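Local coordinates for protein inactive dihydropteroate synthase 2 (Mycobacterium tuberculosis, PDB 2VP8) that probably binds the inhibitor dapsone but has very low affinity for the pterin pyrophosphate substrate and seems to lack dihydropteroate synthase activity, at residues A65-A70 and V105-W110; R73-G78 and G113-Q118; V81-G86 and L140-W145; A273-A278 and R284-H289. One frame throughout, in Å; residues are numbered along the deposited sequence.

Contact 1: A65-A70 and V105-W110; sequences AAARDA and VPFIEW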
loop_
_atom_site.group_PDB
_atom_site.type_symbol
_atom_site.label_atom_id
_atom_site.label_comp_id
_atom_site.label_asym_id
_atom_site.label_seq_id
_atom_site.Cartn_x
_atom_site.Cartn_y
_atom_site.Cartn_z
ATOM N N ALA B 65 -4.118 31.294 -13.916
ATOM C CA ALA B 65 -3.035 30.600 -14.609
ATOM C C ALA B 65 -2.641 29.362 -13.805
ATOM O O ALA B 65 -2.523 28.269 -14.361
ATOM C CB ALA B 65 -1.844 31.511 -14.797
ATOM N N ALA B 66 -2.462 29.547 -12.493
ATOM C CA ALA B 66 -2.191 28.454 -11.560
ATOM C C ALA B 66 -3.245 27.348 -11.659
ATOM O O ALA B 66 -2.908 26.161 -11.668
ATOM C CB ALA B 66 -2.101 28.984 -10.132
ATOM N N ALA B 67 -4.513 27.739 -11.752
ATOM C CA ALA B 67 -5.599 26.771 -11.909
ATOM C C ALA B 67 -5.517 26.056 -13.253
ATOM O O ALA B 67 -5.698 24.831 -13.324
ATOM C CB ALA B 67 -6.952 27.445 -11.739
ATOM N N ARG B 68 -5.258 26.824 -14.313
ATOM C CA ARG B 68 -5.044 26.276 -15.647
ATOM C C ARG B 68 -3.900 25.273 -15.621
ATOM O O ARG B 68 -4.029 24.157 -16.128
ATOM C CB ARG B 68 -4.731 27.386 -16.647
ATOM C CG ARG B 68 -5.942 28.062 -17.238
ATOM C CD ARG B 68 -5.609 28.693 -18.566
ATOM N NE ARG B 68 -5.443 30.134 -18.461
ATOM C CZ ARG B 68 -4.280 30.756 -18.337
ATOM N NH1 ARG B 68 -3.146 30.067 -18.300
ATOM N NH2 ARG B 68 -4.258 32.076 -18.252
ATOM N N ASP B 69 -2.791 25.674 -15.003
ATOM C CA ASP B 69 -1.617 24.838 -14.894
ATOM C C ASP B 69 -1.917 23.583 -14.094
ATOM O O ASP B 69 -1.489 22.496 -14.474
ATOM C CB ASP B 69 -0.470 25.612 -14.254
ATOM C CG ASP B 69 0.134 26.647 -15.182
ATOM O OD1 ASP B 69 -0.160 26.627 -16.402
ATOM O OD2 ASP B 69 0.922 27.486 -14.691
ATOM N N ALA B 70 -2.660 23.744 -12.997
ATOM C CA ALA B 70 -3.080 22.618 -12.152
ATOM C C ALA B 70 -3.767 21.557 -12.989
ATOM O O ALA B 70 -3.468 20.366 -12.861
ATOM C CB ALA B 70 -3.997 23.088 -11.041
ATOM N N VAL B 105 -18.162 28.337 -13.857
ATOM C CA VAL B 105 -18.608 28.211 -15.251
ATOM C C VAL B 105 -17.509 28.527 -16.281
ATOM O O VAL B 105 -17.221 27.688 -17.131
ATOM C CB VAL B 105 -19.948 28.984 -15.517
ATOM C CG1 VAL B 105 -20.216 29.161 -17.012
ATOM C CG2 VAL B 105 -21.106 28.242 -14.875
ATOM N N PRO B 106 -16.874 29.716 -16.193
ATOM C CA PRO B 106 -15.831 30.001 -17.178
ATOM C C PRO B 106 -14.695 28.978 -17.108
ATOM O O PRO B 106 -14.108 28.634 -18.132
ATOM C CB PRO B 106 -15.328 31.387 -16.766
ATOM C CG PRO B 106 -16.434 31.979 -15.982
ATOM C CD PRO B 106 -17.041 30.835 -15.247
ATOM N N PHE B 107 -14.412 28.485 -15.906
ATOM C CA PHE B 107 -13.338 27.532 -15.708
ATOM C C PHE B 107 -13.665 26.167 -16.313
ATOM O O PHE B 107 -12.818 25.565 -16.981
ATOM C CB PHE B 107 -12.999 27.407 -14.224
ATOM C CG PHE B 107 -11.768 26.598 -13.961
ATOM C CD1 PHE B 107 -10.538 26.998 -14.470
ATOM C CD2 PHE B 107 -11.835 25.436 -13.218
ATOM C CE1 PHE B 107 -9.399 26.245 -14.238
ATOM C CE2 PHE B 107 -10.697 24.683 -12.977
ATOM C CZ PHE B 107 -9.481 25.087 -13.488
ATOM N N ILE B 108 -14.885 25.682 -16.072
ATOM C CA ILE B 108 -15.364 24.456 -16.718
ATOM C C ILE B 108 -15.419 24.660 -18.230
ATOM O O ILE B 108 -14.958 23.807 -18.989
ATOM C CB ILE B 108 -16.738 24.011 -16.182
ATOM C CG1 ILE B 108 -16.606 23.482 -14.749
ATOM C CG2 ILE B 108 -17.339 22.926 -17.073
ATOM C CD1 ILE B 108 -17.839 23.710 -13.887
ATOM N N GLU B 109 -15.959 25.804 -18.656
ATOM C CA GLU B 109 -15.992 26.171 -20.071
ATOM C C GLU B 109 -14.611 26.091 -20.696
ATOM O O GLU B 109 -14.455 25.497 -21.761
ATOM C CB GLU B 109 -16.577 27.567 -20.275
ATOM C CG GLU B 109 -18.097 27.597 -20.326
ATOM C CD GLU B 109 -18.655 28.966 -20.674
ATOM O OE1 GLU B 109 -17.882 29.950 -20.770
ATOM O OE2 GLU B 109 -19.882 29.059 -20.857
ATOM N N TRP B 110 -13.618 26.680 -20.025
ATOM C CA TRP B 110 -12.239 26.645 -20.496
ATOM C C TRP B 110 -11.705 25.219 -20.520
ATOM O O TRP B 110 -11.049 24.815 -21.486
ATOM C CB TRP B 110 -11.308 27.521 -19.645
ATOM C CG TRP B 110 -9.871 27.289 -20.023
ATOM C CD1 TRP B 110 -9.192 27.868 -21.061
ATOM C CD2 TRP B 110 -8.952 26.372 -19.406
ATOM N NE1 TRP B 110 -7.909 27.388 -21.113
ATOM C CE2 TRP B 110 -7.732 26.468 -20.112
ATOM C CE3 TRP B 110 -9.039 25.490 -18.320
ATOM C CZ2 TRP B 110 -6.605 25.704 -19.774
ATOM C CZ3 TRP B 110 -7.914 24.735 -17.976
ATOM C CH2 TRP B 110 -6.715 24.849 -18.704
#
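The helical segments carrying Arg68 and Trp110, 65-70 and 105-110, run in the same general sense at a signed crossing angle of -40°, with their axes 11.6 Å apart. Two aromatic side chains of 105-110 bridge that gap. The indole of Trp110 offers one face of its six-membered ring to the methylene part of Arg68: CG of Arg68 stands 3.6 Å from the ring centroid, close to the ring normal, in a CH-pi contact. Farther along the chain, CD of Arg68 shifts toward the rim and meets CZ2 of Trp110 at 3.4 Å. A bend at chi3 then turns the guanidinium away from stacking, its plane 57° from the indole, and Ala65 CA lies against one of its faces. Deeper in, Phe107 reaches over with CG anti to the backbone N (chi1 -171°), bringing CE1 within 3.7 Å of Ala67 CB, while Ala67 O lies in the ring plane at its edge. Val71 touches both aromatics, and His72 meets the Trp110 ring at a steep angle. The join between these two outer helices is therefore apolar and aliphatic-aromatic; arginine contributes its methylenes, and its charged end plays no part in binding the indole.

Contact 2: R73-G78 and G113-Q118; sequences RAVADG and GAYPDQ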
loop_
_atom_site.group_PDB
_atom_site.type_symbol
_atom_site.label_atom_id
_atom_site.label_comp_id
_atom_site.label_asym_id
_atom_site.label_seq_id
_atom_site.Cartn_x
_atom_site.Cartn_y
_atom_site.Cartn_z
ATOM N N ARG B 73 -1.289 19.884 -15.501
ATOM C CA ARG B 73 -0.408 18.955 -14.812
ATOM C C ARG B 73 -1.137 17.643 -14.513
ATOM O O ARG B 73 -0.614 16.559 -14.780
ATOM C CB ARG B 73 0.126 19.590 -13.526
ATOM C CG ARG B 73 1.604 19.334 -13.268
ATOM C CD ARG B 73 2.074 19.830 -11.886
ATOM N NE ARG B 73 1.860 21.270 -11.680
ATOM C CZ ARG B 73 0.934 21.794 -10.867
ATOM N NH1 ARG B 73 0.117 20.997 -10.169
ATOM N NH2 ARG B 73 0.819 23.118 -10.748
ATOM N N ALA B 74 -2.353 17.745 -13.982
ATOM C CA ALA B 74 -3.143 16.561 -13.649
ATOM C C ALA B 74 -3.421 15.688 -14.872
ATOM O O ALA B 74 -3.296 14.454 -14.809
ATOM C CB ALA B 74 -4.442 16.958 -12.968
ATOM N N VAL B 75 -3.793 16.320 -15.981
ATOM C CA VAL B 75 -3.998 15.596 -17.228
ATOM C C VAL B 75 -2.706 14.907 -17.658
ATOM O O VAL B 75 -2.711 13.717 -17.983
ATOM C CB VAL B 75 -4.495 16.525 -18.352
ATOM C CG1 VAL B 75 -4.696 15.753 -19.637
ATOM C CG2 VAL B 75 -5.790 17.198 -17.947
ATOM N N ALA B 76 -1.609 15.667 -17.648
ATOM C CA ALA B 76 -0.284 15.187 -18.040
ATOM C C ALA B 76 0.155 13.976 -17.217
ATOM O O ALA B 76 0.890 13.121 -17.705
ATOM C CB ALA B 76 0.728 16.301 -17.896
ATOM N N ASP B 77 -0.293 13.919 -15.967
ATOM C CA ASP B 77 0.107 12.871 -15.053
ATOM C C ASP B 77 -0.939 11.768 -15.001
ATOM O O ASP B 77 -0.831 10.838 -14.195
ATOM C CB ASP B 77 0.347 13.454 -13.659
ATOM C CG ASP B 77 1.621 14.275 -13.578
ATOM O OD1 ASP B 77 2.334 14.395 -14.596
ATOM O OD2 ASP B 77 1.913 14.809 -12.496
ATOM N N GLY B 78 -1.961 11.888 -15.849
ATOM C CA GLY B 78 -2.929 10.816 -16.059
ATOM C C GLY B 78 -4.179 10.849 -15.204
ATOM O O GLY B 78 -4.747 9.793 -14.896
ATOM N N GLY B 113 -12.967 23.217 -23.265
ATOM C CA GLY B 113 -12.365 23.732 -24.489
ATOM C C GLY B 113 -10.995 23.136 -24.734
ATOM O O GLY B 113 -10.688 22.726 -25.857
ATOM N N ALA B 114 -10.184 23.080 -23.674
ATOM C CA ALA B 114 -8.792 22.631 -23.751
ATOM C C ALA B 114 -8.707 21.117 -23.869
ATOM O O ALA B 114 -7.894 20.579 -24.620
ATOM C CB ALA B 114 -8.034 23.093 -22.528
ATOM N N TYR B 115 -9.565 20.437 -23.121
ATOM C CA TYR B 115 -9.562 18.995 -23.073
ATOM C C TYR B 115 -10.954 18.455 -23.346
ATOM O O TYR B 115 -11.703 18.170 -22.411
ATOM C CB TYR B 115 -9.081 18.545 -21.707
ATOM C CG TYR B 115 -7.646 18.910 -21.419
ATOM C CD1 TYR B 115 -7.331 19.970 -20.573
ATOM C CD2 TYR B 115 -6.609 18.187 -21.986
ATOM C CE1 TYR B 115 -6.013 20.294 -20.300
ATOM C CE2 TYR B 115 -5.300 18.503 -21.726
ATOM C CZ TYR B 115 -5.002 19.551 -20.883
ATOM O OH TYR B 115 -3.685 19.848 -20.651
ATOM N N PRO B 116 -11.305 18.306 -24.635
ATOM C CA PRO B 116 -12.664 17.921 -25.025
ATOM C C PRO B 116 -13.079 16.553 -24.491
ATOM O O PRO B 116 -14.255 16.348 -24.200
ATOM C CB PRO B 116 -12.603 17.892 -26.558
ATOM C CG PRO B 116 -11.396 18.686 -26.922
ATOM C CD PRO B 116 -10.426 18.481 -25.804
ATOM N N ASP B 117 -12.125 15.637 -24.355
ATOM C CA ASP B 117 -12.424 14.266 -23.955
ATOM C C ASP B 117 -12.167 14.001 -22.472
ATOM O O ASP B 117 -12.140 12.845 -22.027
ATOM C CB ASP B 117 -11.625 13.293 -24.820
ATOM C CG ASP B 117 -12.174 13.187 -26.220
ATOM O OD1 ASP B 117 -13.321 12.712 -26.365
ATOM O OD2 ASP B 117 -11.467 13.579 -27.175
ATOM N N GLN B 118 -11.978 15.070 -21.707
ATOM C CA GLN B 118 -11.636 14.932 -20.298
ATOM C C GLN B 118 -12.900 14.800 -19.487
ATOM O O GLN B 118 -13.853 15.536 -19.697
ATOM C CB GLN B 118 -10.825 16.134 -19.803
ATOM C CG GLN B 118 -10.424 16.059 -18.337
ATOM C CD GLN B 118 -9.544 14.867 -18.043
ATOM O OE1 GLN B 118 -8.501 14.696 -18.664
ATOM N NE2 GLN B 118 -9.960 14.035 -17.094
#
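Val75 meets Tyr115 with both of its methyl groups. CG2 of Val75 sits over the middle of one face of the phenol ring, 3.8 Å from the centroid and 10° off the normal, a CH-pi contact, while CG1 of Val75 stands beyond the rim on the same side, 3.5 Å from CE2 of Tyr115. The two side chains approach from opposite directions, valine from its helix and tyrosine from the turn beyond helix 98-114. Gln118 adds a second, looser touch: it slides past Val75, and its OE1 lies 3.8 Å from CG2 of Val75, a van der Waals contact. The amide is brought there by an extended first torsion (chi1 -180°) followed by a bend at chi2 (61°), and its NE2 is hydrogen-bonded to a residue just beyond the segments.

The backbone sets these groups in place. Tyr115 is where the chain leaves helix 98-114, and a type I beta turn from Tyr115 to Gln118 brings both side chains round to the same valine. On the other segment, helix 65-76 closes with a Schellman motif at Gly78, whose N bonds back to Val75 O at 2.9 Å. Ala74 and Gln118 both rest on Ile82 of strand 81-85, and Asp77 touches Val291 and Ala292 of helix 291-306, so the contact lies where two helix C-termini flank a barrel strand.

Contact 3: V81-G86 and L140-W145; sequences VIDVGG and LINDTW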
loop_
_atom_site.group_PDB
_atom_site.type_symbol
_atom_site.label_atom_id
_atom_site.label_comp_id
_atom_site.label_asym_id
_atom_site.label_seq_id
_atom_site.Cartn_x
_atom_site.Cartn_y
_atom_site.Cartn_z
ATOM N N VAL B 81 -10.308 12.059 -13.956
ATOM C CA VAL B 81 -11.314 13.061 -13.683
ATOM C C VAL B 81 -10.611 14.303 -13.155
ATOM O O VAL B 81 -9.674 14.198 -12.376
ATOM C CB VAL B 81 -12.334 12.557 -12.643
ATOM C CG1 VAL B 81 -13.368 13.625 -12.333
ATOM C CG2 VAL B 81 -13.029 11.288 -13.134
ATOM N N ILE B 82 -11.047 15.472 -13.612
ATOM C CA ILE B 82 -10.658 16.726 -12.999
ATOM C C ILE B 82 -11.854 17.187 -12.188
ATOM O O ILE B 82 -12.934 17.428 -12.727
ATOM C CB ILE B 82 -10.263 17.812 -14.045
ATOM C CG1 ILE B 82 -9.194 17.289 -15.014
ATOM C CG2 ILE B 82 -9.782 19.095 -13.356
ATOM C CD1 ILE B 82 -7.880 16.935 -14.361
ATOM N N ASP B 83 -11.656 17.293 -10.885
ATOM C CA ASP B 83 -12.714 17.672 -9.967
ATOM C C ASP B 83 -12.565 19.151 -9.625
ATOM O O ASP B 83 -11.692 19.528 -8.845
ATOM C CB ASP B 83 -12.646 16.789 -8.717
ATOM C CG ASP B 83 -13.773 17.041 -7.762
ATOM O OD1 ASP B 83 -14.953 16.858 -8.139
ATOM O OD2 ASP B 83 -13.472 17.411 -6.612
ATOM N N VAL B 84 -13.419 19.980 -10.225
ATOM C CA VAL B 84 -13.322 21.433 -10.109
ATOM C C VAL B 84 -14.069 21.942 -8.879
ATOM O O VAL B 84 -15.255 21.661 -8.710
ATOM C CB VAL B 84 -13.858 22.131 -11.381
ATOM C CG1 VAL B 84 -13.742 23.627 -11.258
ATOM C CG2 VAL B 84 -13.104 21.666 -12.613
ATOM N N GLY B 85 -13.367 22.688 -8.027
ATOM C CA GLY B 85 -13.955 23.268 -6.812
ATOM C C GLY B 85 -13.665 24.752 -6.645
ATOM O O GLY B 85 -13.110 25.395 -7.544
ATOM N N GLY B 86 -14.032 25.301 -5.489
ATOM C CA GLY B 86 -13.855 26.730 -5.228
ATOM C C GLY B 86 -13.151 27.029 -3.914
ATOM O O GLY B 86 -13.307 28.130 -3.357
ATOM N N LEU B 140 -20.008 14.915 -14.263
ATOM C CA LEU B 140 -20.199 14.217 -13.006
ATOM C C LEU B 140 -20.389 15.234 -11.898
ATOM O O LEU B 140 -19.623 16.188 -11.789
ATOM C CB LEU B 140 -18.968 13.336 -12.729
ATOM C CG LEU B 140 -18.761 12.559 -11.423
ATOM C CD1 LEU B 140 -19.884 11.537 -11.171
ATOM C CD2 LEU B 140 -17.427 11.867 -11.458
ATOM N N ILE B 141 -21.415 15.043 -11.078
ATOM C CA ILE B 141 -21.565 15.874 -9.894
ATOM C C ILE B 141 -20.943 15.165 -8.698
ATOM O O ILE B 141 -21.295 14.026 -8.374
ATOM C CB ILE B 141 -23.025 16.229 -9.603
ATOM C CG1 ILE B 141 -23.705 16.786 -10.863
ATOM C CG2 ILE B 141 -23.100 17.226 -8.440
ATOM C CD1 ILE B 141 -25.198 16.715 -10.836
ATOM N N ASN B 142 -19.992 15.843 -8.068
ATOM C CA ASN B 142 -19.361 15.336 -6.871
ATOM C C ASN B 142 -19.916 16.055 -5.651
ATOM O O ASN B 142 -19.310 17.007 -5.146
ATOM C CB ASN B 142 -17.847 15.493 -6.960
ATOM C CG ASN B 142 -17.120 14.751 -5.866
ATOM O OD1 ASN B 142 -17.715 13.957 -5.140
ATOM N ND2 ASN B 142 -15.820 15.002 -5.742
ATOM N N ASP B 143 -21.087 15.596 -5.199
ATOM C CA ASP B 143 -21.720 16.122 -3.998
ATOM C C ASP B 143 -20.892 15.736 -2.781
ATOM O O ASP B 143 -21.055 14.658 -2.210
ATOM C CB ASP B 143 -23.164 15.623 -3.868
ATOM C CG ASP B 143 -23.920 16.288 -2.717
ATOM O OD1 ASP B 143 -23.266 16.896 -1.837
ATOM O OD2 ASP B 143 -25.173 16.195 -2.691
ATOM N N THR B 144 -20.003 16.646 -2.400
ATOM C CA THR B 144 -19.032 16.413 -1.338
ATOM C C THR B 144 -19.651 16.380 0.077
ATOM O O THR B 144 -18.977 16.016 1.046
ATOM C CB THR B 144 -17.876 17.445 -1.429
ATOM O OG1 THR B 144 -16.779 17.019 -0.616
ATOM C CG2 THR B 144 -18.329 18.842 -0.992
ATOM N N TRP B 145 -20.927 16.756 0.185
ATOM C CA TRP B 145 -21.631 16.782 1.471
ATOM C C TRP B 145 -22.491 15.536 1.713
ATOM O O TRP B 145 -22.519 15.005 2.825
ATOM C CB TRP B 145 -22.472 18.052 1.603
ATOM C CG TRP B 145 -21.679 19.275 2.001
ATOM C CD1 TRP B 145 -20.834 20.004 1.205
ATOM C CD2 TRP B 145 -21.672 19.919 3.286
ATOM N NE1 TRP B 145 -20.301 21.055 1.916
ATOM C CE2 TRP B 145 -20.798 21.028 3.194
ATOM C CE3 TRP B 145 -22.318 19.665 4.508
ATOM C CZ2 TRP B 145 -20.552 21.886 4.279
ATOM C CZ3 TRP B 145 -22.072 20.519 5.588
ATOM C CH2 TRP B 145 -21.197 21.616 5.463
#
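The polar link is made by Asn142, whose ND2 gives a hydrogen bond to OD1 of Asp83 (3.2 Å, 160° at the hydrogen). The acceptor lies close to the plane of the amide, but the donor comes from above the carboxylate, about 50° out of its plane, and the two flat groups stand 58° apart. A second bond from ND2 to Asp83 OD2, at 3.5 Å, is weak. Both side chains extend with CG anti to the backbone N, which carries them over the inner side of strand 119-123 to each other.

Other partners grip the same buried carboxylate: Ser121 OG hydrogen-bonds to OD1, and Arg287 forms a salt bridge to OD2. CB of Asn142 also lies 3.4 Å from Asp83 OD1, a van der Waals contact with the acceptor. Met45 is the apolar neighbour, touching both side chains. Next along the chain, Asp143 OD1 accepts from Trp145 N at 3.1 Å, forming an Asx turn.

Strand 119-123 lies between these two, so the bond passes over one intervening strand on the inner side of the TIM barrel of the DHPS family. The side chain of Asn142 is about 5 Å from that of His220, the residue characteristic, by similarity, of family members without synthase activity.

Contact 4: A273-A278 and R284-H289; sequences AATALA and RMFRVH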
loop_
_atom_site.group_PDB
_atom_site.type_symbol
_atom_site.label_atom_id
_atom_site.label_comp_id
_atom_site.label_asym_id
_atom_site.label_seq_id
_atom_site.Cartn_x
_atom_site.Cartn_y
_atom_site.Cartn_z
ATOM N N ALA B 273 -0.095 3.843 1.354
ATOM C CA ALA B 273 -0.379 2.509 1.847
ATOM C C ALA B 273 -1.872 2.220 1.763
ATOM O O ALA B 273 -2.274 1.179 1.245
ATOM C CB ALA B 273 0.116 2.344 3.266
ATOM N N ALA B 274 -2.684 3.154 2.260
ATOM C CA ALA B 274 -4.141 3.040 2.222
ATOM C C ALA B 274 -4.640 2.998 0.777
ATOM O O ALA B 274 -5.582 2.263 0.452
ATOM C CB ALA B 274 -4.777 4.187 2.962
ATOM N N THR B 275 -4.001 3.777 -0.089
ATOM C CA THR B 275 -4.391 3.815 -1.486
ATOM C C THR B 275 -4.190 2.424 -2.059
ATOM O O THR B 275 -5.122 1.847 -2.633
ATOM C CB THR B 275 -3.581 4.876 -2.269
ATOM O OG1 THR B 275 -3.771 6.161 -1.654
ATOM C CG2 THR B 275 -4.018 4.936 -3.731
ATOM N N ALA B 276 -2.986 1.886 -1.852
ATOM C CA ALA B 276 -2.601 0.570 -2.347
ATOM C C ALA B 276 -3.622 -0.476 -1.940
ATOM O O ALA B 276 -4.197 -1.159 -2.788
ATOM C CB ALA B 276 -1.235 0.205 -1.830
ATOM N N LEU B 277 -3.870 -0.565 -0.637
ATOM C CA LEU B 277 -4.842 -1.490 -0.084
ATOM C C LEU B 277 -6.227 -1.302 -0.695
ATOM O O LEU B 277 -6.852 -2.262 -1.131
ATOM C CB LEU B 277 -4.883 -1.356 1.439
ATOM C CG LEU B 277 -3.963 -2.312 2.219
ATOM C CD1 LEU B 277 -2.507 -2.238 1.779
ATOM C CD2 LEU B 277 -4.076 -2.097 3.725
ATOM N N ALA B 278 -6.690 -0.060 -0.748
ATOM C CA ALA B 278 -8.009 0.231 -1.279
ATOM C C ALA B 278 -8.095 -0.204 -2.746
ATOM O O ALA B 278 -9.074 -0.844 -3.156
ATOM C CB ALA B 278 -8.325 1.712 -1.126
ATOM N N ARG B 284 -12.621 1.834 -7.404
ATOM C CA ARG B 284 -12.498 2.240 -8.802
ATOM C C ARG B 284 -11.760 3.576 -8.988
ATOM O O ARG B 284 -11.028 3.760 -9.972
ATOM C CB ARG B 284 -13.869 2.259 -9.485
ATOM C CG ARG B 284 -13.859 2.743 -10.933
ATOM C CD ARG B 284 -13.661 1.628 -11.971
ATOM N NE ARG B 284 -13.776 2.139 -13.347
ATOM C CZ ARG B 284 -14.928 2.383 -13.987
ATOM N NH1 ARG B 284 -16.107 2.171 -13.397
ATOM N NH2 ARG B 284 -14.909 2.839 -15.237
ATOM N N MET B 285 -11.949 4.501 -8.046
ATOM C CA MET B 285 -11.462 5.867 -8.219
ATOM C C MET B 285 -10.868 6.442 -6.939
ATOM O O MET B 285 -11.270 6.066 -5.837
ATOM C CB MET B 285 -12.590 6.765 -8.728
ATOM C CG MET B 285 -12.129 8.072 -9.315
ATOM S SD MET B 285 -13.354 8.798 -10.423
ATOM C CE MET B 285 -14.351 9.632 -9.220
ATOM N N PHE B 286 -9.918 7.363 -7.103
ATOM C CA PHE B 286 -9.245 7.993 -5.984
ATOM C C PHE B 286 -9.163 9.500 -6.174
ATOM O O PHE B 286 -8.624 9.991 -7.173
ATOM C CB PHE B 286 -7.845 7.400 -5.805
ATOM C CG PHE B 286 -7.849 5.997 -5.283
ATOM C CD1 PHE B 286 -7.876 4.922 -6.155
ATOM C CD2 PHE B 286 -7.833 5.753 -3.919
ATOM C CE1 PHE B 286 -7.904 3.619 -5.685
ATOM C CE2 PHE B 286 -7.847 4.451 -3.432
ATOM C CZ PHE B 286 -7.885 3.379 -4.323
ATOM N N ARG B 287 -9.707 10.227 -5.205
ATOM C CA ARG B 287 -9.677 11.684 -5.216
ATOM C C ARG B 287 -8.414 12.185 -4.528
ATOM O O ARG B 287 -8.215 11.955 -3.334
ATOM C CB ARG B 287 -10.918 12.236 -4.515
ATOM C CG ARG B 287 -11.211 13.682 -4.824
ATOM C CD ARG B 287 -12.515 14.070 -4.182
ATOM N NE ARG B 287 -12.889 15.443 -4.493
ATOM C CZ ARG B 287 -12.986 16.411 -3.591
ATOM N NH1 ARG B 287 -12.750 16.154 -2.311
ATOM N NH2 ARG B 287 -13.335 17.631 -3.966
ATOM N N VAL B 288 -7.572 12.876 -5.287
ATOM C CA VAL B 288 -6.260 13.291 -4.812
ATOM C C VAL B 288 -5.913 14.709 -5.244
ATOM O O VAL B 288 -6.520 15.256 -6.168
ATOM C CB VAL B 288 -5.129 12.324 -5.299
ATOM C CG1 VAL B 288 -5.433 10.898 -4.929
ATOM C CG2 VAL B 288 -4.932 12.423 -6.785
ATOM N N HIS B 289 -4.934 15.299 -4.559
ATOM C CA HIS B 289 -4.294 16.525 -5.020
ATOM C C HIS B 289 -3.091 16.166 -5.895
ATOM O O HIS B 289 -2.946 16.687 -7.003
ATOM C CB HIS B 289 -3.824 17.362 -3.840
ATOM C CG HIS B 289 -4.934 17.895 -2.994
ATOM N ND1 HIS B 289 -5.454 17.196 -1.927
ATOM C CD2 HIS B 289 -5.613 19.063 -3.048
ATOM C CE1 HIS B 289 -6.410 17.909 -1.362
ATOM N NE2 HIS B 289 -6.525 19.048 -2.021
#
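The Phe286 ring takes Thr275 CG2 over one face, 4.0 Å from the centroid and 17° off the normal, displaced toward the rim. At the ring's edge, near its plane, Ala278 CB lies 3.6 Å from CE2 of Phe286. The backbone also takes part, since Thr275 O comes within 3.6 Å of CZ of Phe286. In Thr275 the methyl is anti to the backbone N, which aims it at the ring, while OG1 turns back beside its own helix and hydrogen-bonds to Thr271 O, a turn earlier. The ring is met on a face and at its edge by residues about one helical turn apart.

Strand 247-248, helix 267-280 and strand 285-288 form a beta-alpha-beta crossover of the TIM barrel, and Phe286 is the side chain that the second strand turns out onto the helix. Neighbours Leu250, Met248 and Leu298 also touch the phenylalanine, the last coming from helix 291-306.

On the reverse of helix 267-280 the homodimer interface begins: Ala276 packs on Leu277 of the second subunit, and Ala273 on Val297 of that subunit. Alternate side chains of the strand face inward instead; Met285 and Arg287 rest on Met45, and Arg287 forms a salt bridge with Asp123.

How the contacts relate
Contacts 1 and 2 both link helix 65-76 with helix 98-114, the second through the turn that follows the latter, and both lie toward the outside of the chain. Both set aliphatic carbon on an aromatic face, as does contact 4. Contact 3 lies deepest, inside the barrel, and differs in kind: it is polar, with charge compensated in the interior. Contact 4 is buried too, yet apolar, a helix on the outside of a strand, with the dimer partner behind it. Strand 81-85 ties the first three together, Val84 packing on Phe107 and Ile82 on Ala74. Contacts 3 and 4 meet through Asp83 and Arg287, whereas contact 4 does not touch contacts 1 and 2.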